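PDB 1RU4: pectate lyase, which probably cleaves de-esterified pectin (polygalacturonate) by beta-elimination. Local coordinates for residues R91-F96 with E123-G128. Sequence-based numbering, arbitrary orientation.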
loop_
_atom_site.group_PDB
_atom_site.type_symbol
_atom_site.label_atom_id
_atom_site.label_comp_id
_atom_site.label_asym_id
_atom_site.label_seq_id
_atom_site.Cartn_x
_atom_site.Cartn_y
_atom_site.Cartn_z
ATOM N N ARG A 91 4.162 -11.017 -14.219
ATOM C CA ARG A 91 4.861 -10.519 -13.033
ATOM C C ARG A 91 6.374 -10.583 -13.208
ATOM O O ARG A 91 6.905 -11.591 -13.676
ATOM C CB ARG A 91 4.493 -11.360 -11.805
ATOM C CG ARG A 91 3.004 -11.592 -11.597
ATOM C CD ARG A 91 2.266 -10.302 -11.315
ATOM N NE ARG A 91 2.602 -9.727 -10.015
ATOM C CZ ARG A 91 2.145 -8.555 -9.584
ATOM N NH1 ARG A 91 1.340 -7.837 -10.354
ATOM N NH2 ARG A 91 2.477 -8.108 -8.381
ATOM N N ALA A 92 7.060 -9.508 -12.824
ATOM C CA ALA A 92 8.520 -9.475 -12.819
ATOM C C ALA A 92 8.972 -9.245 -11.380
ATOM O O ALA A 92 8.708 -8.189 -10.794
ATOM C CB ALA A 92 9.044 -8.364 -13.728
ATOM N N VAL A 93 9.636 -10.245 -10.813
ATOM C CA VAL A 93 10.076 -10.192 -9.420
ATOM C C VAL A 93 11.570 -9.903 -9.310
ATOM O O VAL A 93 12.393 -10.658 -9.826
ATOM C CB VAL A 93 9.764 -11.525 -8.691
ATOM C CG1 VAL A 93 10.236 -11.465 -7.244
ATOM C CG2 VAL A 93 8.269 -11.823 -8.745
ATOM N N PHE A 94 11.907 -8.795 -8.655
ATOM C CA PHE A 94 13.301 -8.434 -8.404
ATOM C C PHE A 94 13.701 -8.916 -7.015
ATOM O O PHE A 94 13.221 -8.400 -6.001
ATOM C CB PHE A 94 13.501 -6.919 -8.533
ATOM C CG PHE A 94 13.382 -6.415 -9.947
ATOM C CD1 PHE A 94 12.143 -6.362 -10.578
ATOM C CD2 PHE A 94 14.513 -6.012 -10.653
ATOM C CE1 PHE A 94 12.031 -5.918 -11.894
ATOM C CE2 PHE A 94 14.412 -5.565 -11.971
ATOM C CZ PHE A 94 13.166 -5.518 -12.593
ATOM N N ASP A 95 14.561 -9.933 -6.988
ATOM C CA ASP A 95 15.000 -10.575 -5.753
ATOM C C ASP A 95 16.404 -10.101 -5.392
ATOM O O ASP A 95 17.371 -10.423 -6.081
ATOM C CB ASP A 95 14.987 -12.098 -5.954
ATOM C CG ASP A 95 15.302 -12.875 -4.686
ATOM O OD1 ASP A 95 15.530 -12.266 -3.623
ATOM O OD2 ASP A 95 15.309 -14.122 -4.762
ATOM N N PHE A 96 16.506 -9.350 -4.297
ATOM C CA PHE A 96 17.787 -8.801 -3.859
ATOM C C PHE A 96 18.628 -9.732 -2.986
ATOM O O PHE A 96 19.678 -9.343 -2.470
ATOM C CB PHE A 96 17.583 -7.422 -3.230
ATOM C CG PHE A 96 17.227 -6.359 -4.236
ATOM C CD1 PHE A 96 15.914 -6.213 -4.684
ATOM C CD2 PHE A 96 18.215 -5.537 -4.776
ATOM C CE1 PHE A 96 15.593 -5.267 -5.657
ATOM C CE2 PHE A 96 17.903 -4.590 -5.748
ATOM C CZ PHE A 96 16.590 -4.455 -6.190
ATOM N N GLU A 123 7.665 -6.559 -8.726
ATOM C CA GLU A 123 7.772 -6.833 -7.292
ATOM C C GLU A 123 9.207 -6.690 -6.800
ATOM O O GLU A 123 10.154 -6.902 -7.555
ATOM C CB GLU A 123 7.283 -8.250 -6.966
ATOM C CG GLU A 123 5.844 -8.540 -7.373
ATOM C CD GLU A 123 5.334 -9.888 -6.874
ATOM O OE1 GLU A 123 6.096 -10.641 -6.227
ATOM O OE2 GLU A 123 4.153 -10.196 -7.130
ATOM N N VAL A 124 9.355 -6.323 -5.530
ATOM C CA VAL A 124 10.664 -6.242 -4.884
ATOM C C VAL A 124 10.627 -7.127 -3.643
ATOM O O VAL A 124 9.722 -7.007 -2.809
ATOM C CB VAL A 124 11.021 -4.797 -4.449
ATOM C CG1 VAL A 124 12.362 -4.783 -3.710
ATOM C CG2 VAL A 124 11.085 -3.880 -5.657
ATOM N N THR A 125 11.608 -8.015 -3.528
ATOM C CA THR A 125 11.688 -8.924 -2.391
ATOM C C THR A 125 13.133 -9.129 -1.939
ATOM O O THR A 125 14.070 -9.000 -2.730
ATOM C CB THR A 125 11.021 -10.294 -2.719
ATOM O OG1 THR A 125 10.888 -11.067 -1.519
ATOM C CG2 THR A 125 11.845 -11.081 -3.735
ATOM N N ARG A 126 13.291 -9.414 -0.649
ATOM C CA ARG A 126 14.582 -9.673 -0.010
ATOM C C ARG A 126 15.619 -8.556 -0.132
ATOM O O ARG A 126 16.824 -8.813 -0.201
ATOM C CB ARG A 126 15.162 -11.023 -0.463
ATOM C CG ARG A 126 14.237 -12.199 -0.169
ATOM C CD ARG A 126 14.988 -13.517 -0.058
ATOM N NE ARG A 126 15.639 -13.911 -1.304
ATOM C CZ ARG A 126 16.456 -14.953 -1.420
ATOM N NH1 ARG A 126 16.731 -15.709 -0.365
ATOM N NH2 ARG A 126 16.980 -15.255 -2.599
ATOM N N ALA A 127 15.140 -7.313 -0.144
ATOM C CA ALA A 127 16.021 -6.148 -0.125
ATOM C C ALA A 127 16.678 -6.051 1.252
ATOM O O ALA A 127 16.106 -6.496 2.251
ATOM C CB ALA A 127 15.229 -4.878 -0.424
ATOM N N GLY A 128 17.874 -5.464 1.299
ATOM C CA GLY A 128 18.608 -5.337 2.551
ATOM C C GLY A 128 18.060 -4.316 3.531
ATOM O O GLY A 128 18.559 -4.193 4.650
#
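Asp95 and Arg126 meet side-on through a two-pronged salt bridge: NE of Arg126 reaches OD1 of Asp95 at 2.8 Å along a nearly straight N-H line, while NH2 of Arg126 lies 3.0 Å from Asp95 OD2. Both oxygens are met on their syn sides, but the carboxylate and guanidinium planes are turned 43° apart, so the second bond leaves both planes and is the more bent. OD1 also accepts a hydrogen bond from the backbone N of Ser97, which helps fix the carboxylate's rotation. At the other end of the pairing, Arg91 is bent at chi2 (-64°) and chi3 (-69°), which carries its guanidinium across to Glu123 and brings NH2 to within 3.0 Å of Glu123 OE2, on its anti lone pair; NE adds a weak bond to the same oxygen. Glu123 OE1 is taken by His147 NE2, yet it also rests 3.5 Å from Val93 CG2. Between these ion pairs run strands 92-95 and 122-125, parallel neighbours on successive coils of the right-handed parallel beta-helix, with strand 145-147 next in line. Their ladder passes from Ala92 O to Glu123 N and ends with Phe96 N on Thr125 O, 2.9 Å. Val93, Asp95, Glu123 and Thr125 share one face, where Val93 CG1 meets Thr125 CG2 at 3.9 Å. Phe94 and Val124 point to the other; there the Phe94 ring packs against Tyr58, Phe38 and Phe110. Just past the strand, Phe96 turns its ring edge to Thr125 O and sets CE1 3.8 Å from Val124 CG1, while its CB packs against Arg126 O and Ala127 CA.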